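Local coordinates for NO-binding heme-dependent sensor protein (Shewanella oneidensis, PDB 4U9K), which probably senses nitric oxide through a bound heme, represented here by a manganese protoporphyrin that carries nitric oxide on its metal, at residues C141-L146 with C172-E177; Y36-S41 with K108-P113. The protein carries 3 engineered substitutions. One frame throughout, in Å; residues are numbered along the deposited sequence. Where two conformers were deposited one is given.

Contact 1 (C141-L146 with C172-E177). With ZN (zinc ion), chain D; MNH (manganese protoporphyrin IX), chain C; NO (nitric oxide), chain E.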
ATOM      1  N   CYS A 141       2.111   4.197  -3.268  1.00 47.72           N
ATOM      2  CA  CYS A 141       1.475   3.441  -2.206  1.00 47.29           C
ATOM      3  C   CYS A 141       1.965   2.016  -2.313  1.00 46.75           C
ATOM      4  O   CYS A 141       2.241   1.369  -1.321  1.00 45.60           O
ATOM      5  CB  CYS A 141      -0.056   3.476  -2.297  1.00 49.11           C
ATOM      6  SG  CYS A 141      -0.764   2.822  -0.768  1.00 50.08           S
ATOM      7  N   ALA A 142       2.127   1.534  -3.534  1.00 45.97           N
ATOM      8  CA  ALA A 142       2.631   0.176  -3.723  1.00 45.25           C
ATOM      9  C   ALA A 142       4.077  -0.001  -3.249  1.00 49.27           C
ATOM     10  O   ALA A 142       4.407  -1.066  -2.714  1.00 45.75           O
ATOM     11  CB  ALA A 142       2.532  -0.230  -5.146  1.00 44.39           C
ATOM     12  N   GLU A 143       4.928   1.020  -3.443  1.00 45.96           N
ATOM     13  CA  GLU A 143       6.301   0.983  -2.879  1.00 49.08           C
ATOM     14  C   GLU A 143       6.286   0.871  -1.362  1.00 48.69           C
ATOM     15  O   GLU A 143       6.962   0.044  -0.776  1.00 48.43           O
ATOM     16  CB  GLU A 143       7.108   2.223  -3.247  1.00 47.80           C
ATOM     17  CG  GLU A 143       7.843   2.138  -4.540  1.00 52.17           C
ATOM     18  CD  GLU A 143       8.982   3.158  -4.648  1.00 49.70           C
ATOM     19  OE1 GLU A 143       8.986   3.823  -5.719  1.00 50.36           O
ATOM     20  OE2 GLU A 143       9.842   3.313  -3.733  1.00 54.42           O
ATOM     21  N   GLY A 144       5.519   1.724  -0.727  1.00 48.30           N
ATOM     22  CA  GLY A 144       5.324   1.615   0.702  1.00 48.57           C
ATOM     23  C   GLY A 144       4.908   0.210   1.109  1.00 48.21           C
ATOM     24  O   GLY A 144       5.508  -0.379   2.033  1.00 49.27           O
ATOM     25  N   LEU A 145       3.891  -0.346   0.440  1.00 48.09           N
ATOM     26  CA  LEU A 145       3.405  -1.689   0.829  1.00 47.29           C
ATOM     27  C   LEU A 145       4.515  -2.732   0.703  1.00 48.57           C
ATOM     28  O   LEU A 145       4.576  -3.651   1.510  1.00 47.67           O
ATOM     29  CB  LEU A 145       2.199  -2.121  -0.016  1.00 44.38           C
ATOM     30  CG  LEU A 145       0.982  -1.299   0.369  1.00 45.37           C
ATOM     31  CD1 LEU A 145       0.044  -1.112  -0.821  1.00 46.46           C
ATOM     32  CD2 LEU A 145       0.259  -1.938   1.500  1.00 46.86           C
ATOM     33  N   LEU A 146       5.387  -2.576  -0.301  1.00 46.38           N
ATOM     34  CA  LEU A 146       6.463  -3.535  -0.495  1.00 47.85           C
ATOM     35  C   LEU A 146       7.460  -3.391   0.621  1.00 49.24           C
ATOM     36  O   LEU A 146       7.974  -4.384   1.101  1.00 49.17           O
ATOM     37  CB  LEU A 146       7.129  -3.391  -1.838  1.00 46.09           C
ATOM     38  CG  LEU A 146       6.193  -3.818  -2.957  1.00 46.88           C
ATOM     39  CD1 LEU A 146       6.685  -3.279  -4.225  1.00 46.73           C
ATOM     40  CD2 LEU A 146       6.081  -5.299  -3.080  1.00 45.72           C
ATOM     41  N   CYS A 172       3.795   1.142 -14.331  1.00 48.20           N
ATOM     42  CA  CYS A 172       5.089   1.343 -13.665  1.00 46.75           C
ATOM     43  C   CYS A 172       5.878   0.027 -13.563  1.00 48.38           C
ATOM     44  O   CYS A 172       5.288  -1.025 -13.473  1.00 46.72           O
ATOM     45  CB  CYS A 172       4.896   1.918 -12.234  1.00 46.96           C
ATOM     46  SG  CYS A 172       3.803   3.413 -12.071  1.00 48.93           S
ATOM     47  N   MET A 173       7.206   0.093 -13.582  0.57 46.32           N
ATOM     48  CA  MET A 173       8.043  -1.055 -13.283  0.57 45.59           C
ATOM     49  C   MET A 173       8.741  -0.803 -11.973  0.57 45.78           C
ATOM     50  O   MET A 173       9.486   0.150 -11.828  0.57 45.82           O
ATOM     51  CB  MET A 173       9.061  -1.318 -14.388  0.57 46.56           C
ATOM     52  CG  MET A 173       8.441  -1.786 -15.708  0.57 49.48           C
ATOM     53  SD  MET A 173       7.303  -3.213 -15.571  0.57 51.66           S
ATOM     54  CE  MET A 173       8.476  -4.470 -15.098  0.57 49.82           C
ATOM     55  N   LEU A 174       8.435  -1.631 -10.979  1.00 44.95           N
ATOM     56  CA  LEU A 174       9.132  -1.567  -9.697  1.00 44.68           C
ATOM     57  C   LEU A 174      10.155  -2.693  -9.710  1.00 44.89           C
ATOM     58  O   LEU A 174       9.802  -3.852  -9.684  1.00 46.57           O
ATOM     59  CB  LEU A 174       8.136  -1.686  -8.542  1.00 44.50           C
ATOM     60  CG  LEU A 174       7.440  -0.396  -8.140  1.00 47.99           C
ATOM     61  CD1 LEU A 174       6.912   0.220  -9.341  1.00 48.62           C
ATOM     62  CD2 LEU A 174       6.257  -0.705  -7.318  1.00 45.99           C
ATOM     63  N   ILE A 175      11.409  -2.360  -9.860  1.00 45.36           N
ATOM     64  CA  ILE A 175      12.442  -3.372  -9.820  1.00 46.20           C
ATOM     65  C   ILE A 175      12.888  -3.510  -8.381  1.00 47.24           C
ATOM     66  O   ILE A 175      13.529  -2.621  -7.838  1.00 46.16           O
ATOM     67  CB  ILE A 175      13.680  -3.018 -10.697  1.00 48.92           C
ATOM     68  CG1 ILE A 175      13.246  -2.694 -12.133  1.00 48.64           C
ATOM     69  CG2 ILE A 175      14.628  -4.185 -10.672  1.00 49.28           C
ATOM     70  CD1 ILE A 175      12.496  -3.766 -12.810  1.00 48.20           C
ATOM     71  N   ILE A 176      12.529  -4.619  -7.765  1.00 46.29           N
ATOM     72  CA  ILE A 176      12.810  -4.869  -6.353  1.00 46.01           C
ATOM     73  C   ILE A 176      14.086  -5.638  -6.172  1.00 47.35           C
ATOM     74  O   ILE A 176      14.252  -6.722  -6.728  1.00 48.98           O
ATOM     75  CB  ILE A 176      11.689  -5.678  -5.699  1.00 46.64           C
ATOM     76  CG1 ILE A 176      10.344  -4.995  -5.911  1.00 45.31           C
ATOM     77  CG2 ILE A 176      11.921  -5.761  -4.241  1.00 47.54           C
ATOM     78  CD1 ILE A 176       9.140  -5.920  -5.653  1.00 43.95           C
ATOM     79  N   GLU A 177      14.980  -5.121  -5.356  1.00 47.98           N
ATOM     80  CA  GLU A 177      16.155  -5.920  -5.014  1.00 49.49           C
ATOM     81  C   GLU A 177      16.061  -6.493  -3.582  1.00 51.33           C
ATOM     82  O   GLU A 177      15.958  -5.761  -2.616  1.00 51.69           O
ATOM     83  CB  GLU A 177      17.454  -5.103  -5.193  1.00 50.57           C
ATOM     84  CG  GLU A 177      18.685  -5.945  -4.692  1.00 53.06           C
ATOM     85  CD  GLU A 177      20.014  -5.183  -4.708  1.00 59.08           C
ATOM     86  OE1 GLU A 177      20.027  -4.008  -5.192  1.00 59.67           O
ATOM     87  OE2 GLU A 177      21.046  -5.759  -4.232  1.00 62.43           O
TER
HETATM   88 ZN    ZN D 202       4.943   4.872 -10.753  1.00 47.63          ZN
HETATM   89 MN   MNH C 201      -3.380  -4.226  -1.655  1.00 47.39          MN
HETATM   90  CHA MNH C 201      -5.398  -2.027  -2.629  1.00 47.30           C
HETATM   91  CHB MNH C 201      -1.070  -3.059  -3.675  1.00 46.82           C
HETATM   92  CHC MNH C 201      -1.083  -6.184  -0.196  1.00 47.99           C
HETATM   93  CHD MNH C 201      -5.654  -5.689   0.063  1.00 47.21           C
HETATM   94  NA  MNH C 201      -3.356  -2.840  -3.251  1.00 46.84           N
HETATM   95  C1A MNH C 201      -4.231  -1.761  -3.291  1.00 46.72           C
HETATM   96  C2A MNH C 201      -3.656  -0.602  -3.982  1.00 45.66           C
HETATM   97  C3A MNH C 201      -2.360  -0.891  -4.254  1.00 45.07           C
HETATM   98  C4A MNH C 201      -2.193  -2.249  -3.758  1.00 46.21           C
HETATM   99  CMA MNH C 201      -1.233  -0.115  -4.880  1.00 43.92           C
HETATM  100  CAA MNH C 201      -4.434   0.731  -4.235  1.00 45.19           C
HETATM  101  CBA MNH C 201      -5.335   0.726  -5.462  1.00 47.17           C
HETATM  102  CGA MNH C 201      -4.822   0.719  -6.879  1.00 48.15           C
HETATM  103  O1A MNH C 201      -5.641   0.640  -7.830  1.00 51.60           O
HETATM  104  O2A MNH C 201      -3.564   0.829  -6.925  1.00 46.30           O
HETATM  105  NB  MNH C 201      -1.276  -4.707  -2.091  1.00 47.08           N
HETATM  106  C1B MNH C 201      -0.391  -4.021  -2.912  1.00 47.06           C
HETATM  107  C2B MNH C 201       0.992  -4.463  -2.878  1.00 47.43           C
HETATM  108  C3B MNH C 201       0.829  -5.327  -1.825  1.00 47.92           C
HETATM  109  C4B MNH C 201      -0.477  -5.487  -1.284  1.00 47.56           C
HETATM  110  CMB MNH C 201       2.126  -3.933  -3.769  1.00 47.45           C
HETATM  111  CAB MNH C 201       1.931  -6.150  -1.212  1.00 48.91           C
HETATM  112  CBB MNH C 201       3.122  -5.944  -0.329  1.00 50.46           C
HETATM  113  NC  MNH C 201      -3.365  -5.842  -0.190  1.00 47.30           N
HETATM  114  C1C MNH C 201      -2.290  -6.465   0.417  1.00 47.93           C
HETATM  115  C2C MNH C 201      -2.730  -7.295   1.527  1.00 48.62           C
HETATM  116  C3C MNH C 201      -4.059  -7.116   1.565  1.00 47.99           C
HETATM  117  C4C MNH C 201      -4.476  -6.256   0.504  1.00 47.39           C
HETATM  118  CMC MNH C 201      -1.819  -8.136   2.414  1.00 50.45           C
HETATM  119  CAC MNH C 201      -5.074  -7.735   2.471  1.00 48.28           C
HETATM  120  CBC MNH C 201      -5.498  -9.137   2.289  1.00 48.51           C
HETATM  121  ND  MNH C 201      -5.448  -4.004  -1.445  1.00 47.51           N
HETATM  122  C1D MNH C 201      -6.307  -4.618  -0.537  1.00 47.63           C
HETATM  123  C2D MNH C 201      -7.587  -3.914  -0.446  1.00 47.86           C
HETATM  124  C3D MNH C 201      -7.467  -2.918  -1.347  1.00 48.13           C
HETATM  125  C4D MNH C 201      -6.147  -2.900  -1.880  1.00 47.91           C
HETATM  126  CMD MNH C 201      -8.775  -4.282   0.412  1.00 48.64           C
HETATM  127  CAD MNH C 201      -8.474  -1.814  -1.590  1.00 48.55           C
HETATM  128  CBD MNH C 201      -9.376  -1.969  -2.792  1.00 51.73           C
HETATM  129  CGD MNH C 201     -10.472  -0.903  -2.717  1.00 52.42           C
HETATM  130  O1D MNH C 201     -10.281   0.084  -1.947  1.00 50.37           O
HETATM  131  O2D MNH C 201     -11.580  -1.035  -3.367  1.00 55.88           O
HETATM  132  N    NO E 203      -3.127  -3.096  -0.609  1.00 47.78           N
HETATM  133  O    NO E 203      -3.150  -1.862   0.023  1.00 70.23           O

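Contact 2 (Y36-S41 with K108-P113). With MNH (manganese protoporphyrin IX), chain C.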
ATOM      1  N   TYR A  36     -16.497   5.230   8.283  1.00 66.29           N
ATOM      2  CA  TYR A  36     -15.987   4.344   7.259  1.00 64.16           C
ATOM      3  C   TYR A  36     -16.164   2.901   7.736  1.00 64.27           C
ATOM      4  O   TYR A  36     -15.459   2.461   8.647  1.00 65.75           O
ATOM      5  CB  TYR A  36     -14.539   4.677   6.949  1.00 63.75           C
ATOM      6  CG  TYR A  36     -14.367   6.025   6.287  1.00 68.57           C
ATOM      7  CD1 TYR A  36     -14.863   6.268   4.998  1.00 68.45           C
ATOM      8  CD2 TYR A  36     -13.707   7.047   6.940  1.00 66.43           C
ATOM      9  CE1 TYR A  36     -14.695   7.493   4.391  1.00 70.15           C
ATOM     10  CE2 TYR A  36     -13.537   8.278   6.345  1.00 70.11           C
ATOM     11  CZ  TYR A  36     -14.025   8.504   5.074  1.00 72.22           C
ATOM     12  OH  TYR A  36     -13.835   9.737   4.508  1.00 74.23           O
ATOM     13  N   VAL A  37     -17.121   2.193   7.137  1.00 62.76           N
ATOM     14  CA  VAL A  37     -17.329   0.765   7.401  1.00 62.48           C
ATOM     15  C   VAL A  37     -16.281  -0.010   6.598  1.00 61.36           C
ATOM     16  O   VAL A  37     -16.143   0.217   5.392  1.00 59.82           O
ATOM     17  CB  VAL A  37     -18.780   0.338   7.025  1.00 63.00           C
ATOM     18  CG1 VAL A  37     -18.982  -1.158   7.156  1.00 62.68           C
ATOM     19  CG2 VAL A  37     -19.720   1.054   7.886  1.00 65.17           C
ATOM     20  N   SER A  38     -15.542  -0.911   7.261  0.51 59.19           N
ATOM     21  CA  SER A  38     -14.343  -1.545   6.661  0.51 56.75           C
ATOM     22  C   SER A  38     -14.677  -2.100   5.275  0.51 57.69           C
ATOM     23  O   SER A  38     -14.006  -1.785   4.292  0.51 56.69           O
ATOM     24  CB  SER A  38     -13.787  -2.663   7.559  0.51 55.85           C
ATOM     25  OG  SER A  38     -12.705  -3.413   6.968  0.51 54.57           O
ATOM     26  N   ALA A  39     -15.736  -2.907   5.192  1.00 57.85           N
ATOM     27  CA  ALA A  39     -16.089  -3.537   3.904  1.00 58.95           C
ATOM     28  C   ALA A  39     -16.807  -2.629   2.823  1.00 60.05           C
ATOM     29  O   ALA A  39     -16.936  -3.056   1.674  1.00 61.18           O
ATOM     30  CB  ALA A  39     -16.921  -4.781   4.177  1.00 59.84           C
ATOM     31  N   LYS A  40     -17.260  -1.418   3.162  1.00 60.88           N
ATOM     32  CA  LYS A  40     -17.931  -0.562   2.172  1.00 62.64           C
ATOM     33  C   LYS A  40     -17.000   0.228   1.232  1.00 66.47           C
ATOM     34  O   LYS A  40     -15.892   0.594   1.613  1.00 61.22           O
ATOM     35  CB  LYS A  40     -18.833   0.460   2.863  1.00 66.64           C
ATOM     36  CG  LYS A  40     -20.168  -0.098   3.286  1.00 72.60           C
ATOM     37  CD  LYS A  40     -21.033   0.998   3.904  1.00 71.71           C
ATOM     38  CE  LYS A  40     -21.672   1.870   2.830  1.00 74.40           C
ATOM     39  NZ  LYS A  40     -22.863   1.102   2.357  1.00 78.23           N
ATOM     40  N   SER A  41     -17.483   0.531   0.027  1.00 65.51           N
ATOM     41  CA  SER A  41     -16.781   1.421  -0.910  1.00 68.81           C
ATOM     42  C   SER A  41     -17.122   2.854  -0.633  1.00 70.27           C
ATOM     43  O   SER A  41     -18.279   3.160  -0.418  1.00 69.20           O
ATOM     44  CB  SER A  41     -17.155   1.124  -2.347  1.00 65.21           C
ATOM     45  OG  SER A  41     -16.712  -0.157  -2.737  1.00 64.11           O
ATOM     46  N   LYS A 108     -13.038 -12.038  -2.953  1.00 57.77           N
ATOM     47  CA  LYS A 108     -14.009 -12.893  -2.256  1.00 59.10           C
ATOM     48  C   LYS A 108     -14.393 -12.273  -0.933  1.00 58.35           C
ATOM     49  O   LYS A 108     -15.502 -12.508  -0.454  1.00 60.66           O
ATOM     50  CB  LYS A 108     -13.482 -14.338  -2.001  1.00 60.50           C
ATOM     51  CG  LYS A 108     -13.037 -15.082  -3.315  1.00 67.50           C
ATOM     52  CD  LYS A 108     -12.582 -16.606  -3.196  1.00 70.97           C
ATOM     53  CE  LYS A 108     -11.358 -16.780  -4.265  1.00 69.50           C
ATOM     54  NZ  LYS A 108     -10.312 -17.918  -3.926  1.00 70.97           N
ATOM     55  N   LEU A 109     -13.495 -11.486  -0.349  1.00 57.28           N
ATOM     56  CA  LEU A 109     -13.730 -10.880   0.958  1.00 57.49           C
ATOM     57  C   LEU A 109     -14.581  -9.604   0.931  1.00 57.43           C
ATOM     58  O   LEU A 109     -15.309  -9.330   1.875  1.00 58.51           O
ATOM     59  CB  LEU A 109     -12.383 -10.559   1.621  1.00 55.03           C
ATOM     60  CG  LEU A 109     -11.640 -11.771   2.254  1.00 55.19           C
ATOM     61  CD1 LEU A 109     -10.314 -11.373   2.652  1.00 55.81           C
ATOM     62  CD2 LEU A 109     -12.397 -12.396   3.417  1.00 58.33           C
ATOM     63  N   TYR A 110     -14.424  -8.832  -0.140  1.00 55.79           N
ATOM     64  CA  TYR A 110     -15.023  -7.523  -0.336  1.00 56.46           C
ATOM     65  C   TYR A 110     -15.913  -7.520  -1.595  1.00 59.21           C
ATOM     66  O   TYR A 110     -15.553  -8.083  -2.633  1.00 58.55           O
ATOM     67  CB  TYR A 110     -13.940  -6.448  -0.506  1.00 55.31           C
ATOM     68  CG  TYR A 110     -13.110  -6.208   0.724  1.00 53.84           C
ATOM     69  CD1 TYR A 110     -11.949  -6.883   0.927  1.00 52.71           C
ATOM     70  CD2 TYR A 110     -13.522  -5.325   1.707  1.00 57.63           C
ATOM     71  CE1 TYR A 110     -11.205  -6.692   2.069  1.00 51.84           C
ATOM     72  CE2 TYR A 110     -12.785  -5.124   2.861  1.00 55.85           C
ATOM     73  CZ  TYR A 110     -11.630  -5.823   3.032  1.00 55.48           C
ATOM     74  OH  TYR A 110     -10.875  -5.663   4.174  1.00 53.70           O
ATOM     75  N   HIS A 111     -17.065  -6.877  -1.525  1.00 59.34           N
ATOM     76  CA  HIS A 111     -17.845  -6.699  -2.732  1.00 62.24           C
ATOM     77  C   HIS A 111     -17.229  -5.684  -3.732  1.00 60.75           C
ATOM     78  O   HIS A 111     -17.021  -4.523  -3.381  1.00 61.73           O
ATOM     79  CB  HIS A 111     -19.219  -6.247  -2.359  1.00 62.96           C
ATOM     80  CG  HIS A 111     -20.118  -6.067  -3.533  1.00 67.29           C
ATOM     81  ND1 HIS A 111     -20.937  -7.070  -4.005  1.00 69.58           N
ATOM     82  CD2 HIS A 111     -20.323  -4.998  -4.338  1.00 66.08           C
ATOM     83  CE1 HIS A 111     -21.626  -6.630  -5.041  1.00 69.74           C
ATOM     84  NE2 HIS A 111     -21.275  -5.375  -5.259  1.00 70.66           N
ATOM     85  N   GLU A 112     -16.925  -6.135  -4.950  1.00 60.47           N
ATOM     86  CA  GLU A 112     -16.385  -5.254  -6.024  1.00 62.55           C
ATOM     87  C   GLU A 112     -15.311  -4.225  -5.574  1.00 62.43           C
ATOM     88  O   GLU A 112     -15.503  -2.991  -5.711  1.00 60.72           O
ATOM     89  CB  GLU A 112     -17.564  -4.526  -6.727  1.00 63.53           C
ATOM     90  CG  GLU A 112     -18.524  -5.527  -7.419  1.00 64.67           C
ATOM     91  CD  GLU A 112     -19.697  -4.865  -8.071  1.00 69.84           C
ATOM     92  OE1 GLU A 112     -19.702  -3.622  -8.098  1.00 70.33           O
ATOM     93  OE2 GLU A 112     -20.644  -5.553  -8.539  1.00 72.18           O
ATOM     94  N   PRO A 113     -14.171  -4.734  -5.052  1.00 59.09           N
ATOM     95  CA  PRO A 113     -13.065  -3.823  -4.721  1.00 57.82           C
ATOM     96  C   PRO A 113     -12.424  -3.226  -5.962  1.00 58.48           C
ATOM     97  O   PRO A 113     -12.577  -3.807  -7.035  1.00 59.67           O
ATOM     98  CB  PRO A 113     -12.057  -4.738  -3.990  1.00 54.98           C
ATOM     99  CG  PRO A 113     -12.216  -6.040  -4.704  1.00 55.79           C
ATOM    100  CD  PRO A 113     -13.751  -6.143  -4.931  1.00 59.17           C
TER
HETATM  101 MN   MNH C 201      -3.380  -4.226  -1.655  1.00 47.39          MN
HETATM  102  CHA MNH C 201      -5.398  -2.027  -2.629  1.00 47.30           C
HETATM  103  CHB MNH C 201      -1.070  -3.059  -3.675  1.00 46.82           C
HETATM  104  CHC MNH C 201      -1.083  -6.184  -0.196  1.00 47.99           C
HETATM  105  CHD MNH C 201      -5.654  -5.689   0.063  1.00 47.21           C
HETATM  106  NA  MNH C 201      -3.356  -2.840  -3.251  1.00 46.84           N
HETATM  107  C1A MNH C 201      -4.231  -1.761  -3.291  1.00 46.72           C
HETATM  108  C2A MNH C 201      -3.656  -0.602  -3.982  1.00 45.66           C
HETATM  109  C3A MNH C 201      -2.360  -0.891  -4.254  1.00 45.07           C
HETATM  110  C4A MNH C 201      -2.193  -2.249  -3.758  1.00 46.21           C
HETATM  111  CMA MNH C 201      -1.233  -0.115  -4.880  1.00 43.92           C
HETATM  112  CAA MNH C 201      -4.434   0.731  -4.235  1.00 45.19           C
HETATM  113  CBA MNH C 201      -5.335   0.726  -5.462  1.00 47.17           C
HETATM  114  CGA MNH C 201      -4.822   0.719  -6.879  1.00 48.15           C
HETATM  115  O1A MNH C 201      -5.641   0.640  -7.830  1.00 51.60           O
HETATM  116  O2A MNH C 201      -3.564   0.829  -6.925  1.00 46.30           O
HETATM  117  NB  MNH C 201      -1.276  -4.707  -2.091  1.00 47.08           N
HETATM  118  C1B MNH C 201      -0.391  -4.021  -2.912  1.00 47.06           C
HETATM  119  C2B MNH C 201       0.992  -4.463  -2.878  1.00 47.43           C
HETATM  120  C3B MNH C 201       0.829  -5.327  -1.825  1.00 47.92           C
HETATM  121  C4B MNH C 201      -0.477  -5.487  -1.284  1.00 47.56           C
HETATM  122  CMB MNH C 201       2.126  -3.933  -3.769  1.00 47.45           C
HETATM  123  CAB MNH C 201       1.931  -6.150  -1.212  1.00 48.91           C
HETATM  124  CBB MNH C 201       3.122  -5.944  -0.329  1.00 50.46           C
HETATM  125  NC  MNH C 201      -3.365  -5.842  -0.190  1.00 47.30           N
HETATM  126  C1C MNH C 201      -2.290  -6.465   0.417  1.00 47.93           C
HETATM  127  C2C MNH C 201      -2.730  -7.295   1.527  1.00 48.62           C
HETATM  128  C3C MNH C 201      -4.059  -7.116   1.565  1.00 47.99           C
HETATM  129  C4C MNH C 201      -4.476  -6.256   0.504  1.00 47.39           C
HETATM  130  CMC MNH C 201      -1.819  -8.136   2.414  1.00 50.45           C
HETATM  131  CAC MNH C 201      -5.074  -7.735   2.471  1.00 48.28           C
HETATM  132  CBC MNH C 201      -5.498  -9.137   2.289  1.00 48.51           C
HETATM  133  ND  MNH C 201      -5.448  -4.004  -1.445  1.00 47.51           N
HETATM  134  C1D MNH C 201      -6.307  -4.618  -0.537  1.00 47.63           C
HETATM  135  C2D MNH C 201      -7.587  -3.914  -0.446  1.00 47.86           C
HETATM  136  C3D MNH C 201      -7.467  -2.918  -1.347  1.00 48.13           C
HETATM  137  C4D MNH C 201      -6.147  -2.900  -1.880  1.00 47.91           C
HETATM  138  CMD MNH C 201      -8.775  -4.282   0.412  1.00 48.64           C
HETATM  139  CAD MNH C 201      -8.474  -1.814  -1.590  1.00 48.55           C
HETATM  140  CBD MNH C 201      -9.376  -1.969  -2.792  1.00 51.73           C
HETATM  141  CGD MNH C 201     -10.472  -0.903  -2.717  1.00 52.42           C
HETATM  142  O1D MNH C 201     -10.281   0.084  -1.947  1.00 50.37           O
HETATM  143  O2D MNH C 201     -11.580  -1.035  -3.367  1.00 55.88           O

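Contact 1 (C141-L146 with C172-E177)
Between the porphyrin pocket and the antiparallel sheet runs helix 139-152, whose Ala142 and Leu146 meet Leu174 and Ile176 of strand 172-180. The helix and strand segments are nearly parallel, at 19°, and their axes lie 10.7 Å apart, a gap filled by branched apolar side chains. On the helix side Leu146 contributes most; on the strand Leu174 meets three helix residues. Leu146 CG lies beside the backbone N and anti to the carbonyl carbon (chi1 -69°), which throws CD1 between two strand residues, 4.0 Å from Leu174 CD2 and 3.9 Å from Ile176 CD1; the two leucine side chains cross obliquely, Leu146 and Ile176 at about a right angle. Leu174 CD2 also takes the CB of Ala142 at 4.3 Å and the CG of Glu143. The small Ala142 suits its place because its CB also lies 3.8 Å from the porphyrin methyl CMA.

Leu145 serves the ligand side of the helix. Its CB sits over the pyrrole carbons C2B and C3B, and both methyls of its fork face the NO oxygen from the same side, CD1 at 3.4 Å and CD2 at 3.7 Å. Leu73 and Phe74 of helix 62-80 also touch it. An alanine here would remove both methyls and is likely to leave the nitric oxide freer to tilt on its manganese.

Cys172 SG binds the zinc at 2.3 Å, and Cys139, His161 and Cys164 complete the site. The buried Glu143 accepts a hydrogen bond on OE1 from His161 ND1, a second-shell contact that fixes how the zinc-binding imidazole is turned. In this protein the zinc site lies at the helix start; a buried helix with one face on the tetrapyrrole and another on the sheet fits the H-NOX fold of this heme–NO-binding family.

Contact 2 (Y36-S41 with K108-P113)
Ala39 and Ser38, in the type I beta turn from Val37 to Lys40, meet the ring of Tyr110 just beyond helix 98-109, the helix of the axial His103 in this H-NOX fold. The turn is closed by the backbone bond from Lys40 N to Val37 O.

Packing around the ring of Tyr110 comes first. With CG beside the backbone N and anti to the carbonyl carbon (chi1 -66°), the ring presents its CD2–CE2 edge to the turn. Ala39 CA lies near the ring plane, 3.8 Å from CE2, and its CB is 4.2 Å from CD2. A residue as small as Ala39 lets the backbone itself come up to the aromatic edge. Ser38 O approaches the same edge, 3.8 Å from CE2, close to the ring plane. Over one face of the ring lies the porphyrin methyl CMD, 3.8 Å from CE1. A flat, wide side chain therefore suits the position: its edge serves the protein while a face serves the cofactor.

The polar groups are satisfied by residues outside the two segments. Tyr110 OH is hydrogen-bonded to His81 NE2, which fixes the far end of the ring. Ser41 OG stands 4.3 Å from Glu112 O, too far for a bond, but Lys2 NZ bridges the two segments by hydrogen-bonding Ala39 O and Ser41 OG of the loop together with His111 O. Three neutral oxygens thus receive the ammonium, which suits a lysine here, and the backbone N of Lys2 is bonded to the porphyrin.

The last group is contact with the porphyrin propionate. Glu112 turns the chain with positive phi (42°), and the following proline lies against the carboxylate, Pro113 CA being 3.4 Å from O2D of the manganese porphyrin.

In the fold
Along the chain the contacts come in series: contact 2 closes with 108-113 before contact 1 opens with 141-146. Their centres are 24 Å apart, on opposite sides of the chain's centre, and their nearest atoms are about 12 Å apart. They share no helix or strand; what links them is the porphyrin, which both touch. Contact 2 joins the loop before helix 44-57 to the end of helix 98-109 and the residues after it, near the surface, whereas contact 1 is buried against the four-stranded antiparallel sheet. Between them in sequence fall Tyr132, Ser134 and Arg136, the Y-x-S-x-R motif of the family, hydrogen-bonded to the cofactor. The tetrapyrrole is thus enclosed by parts of the chain distant in sequence.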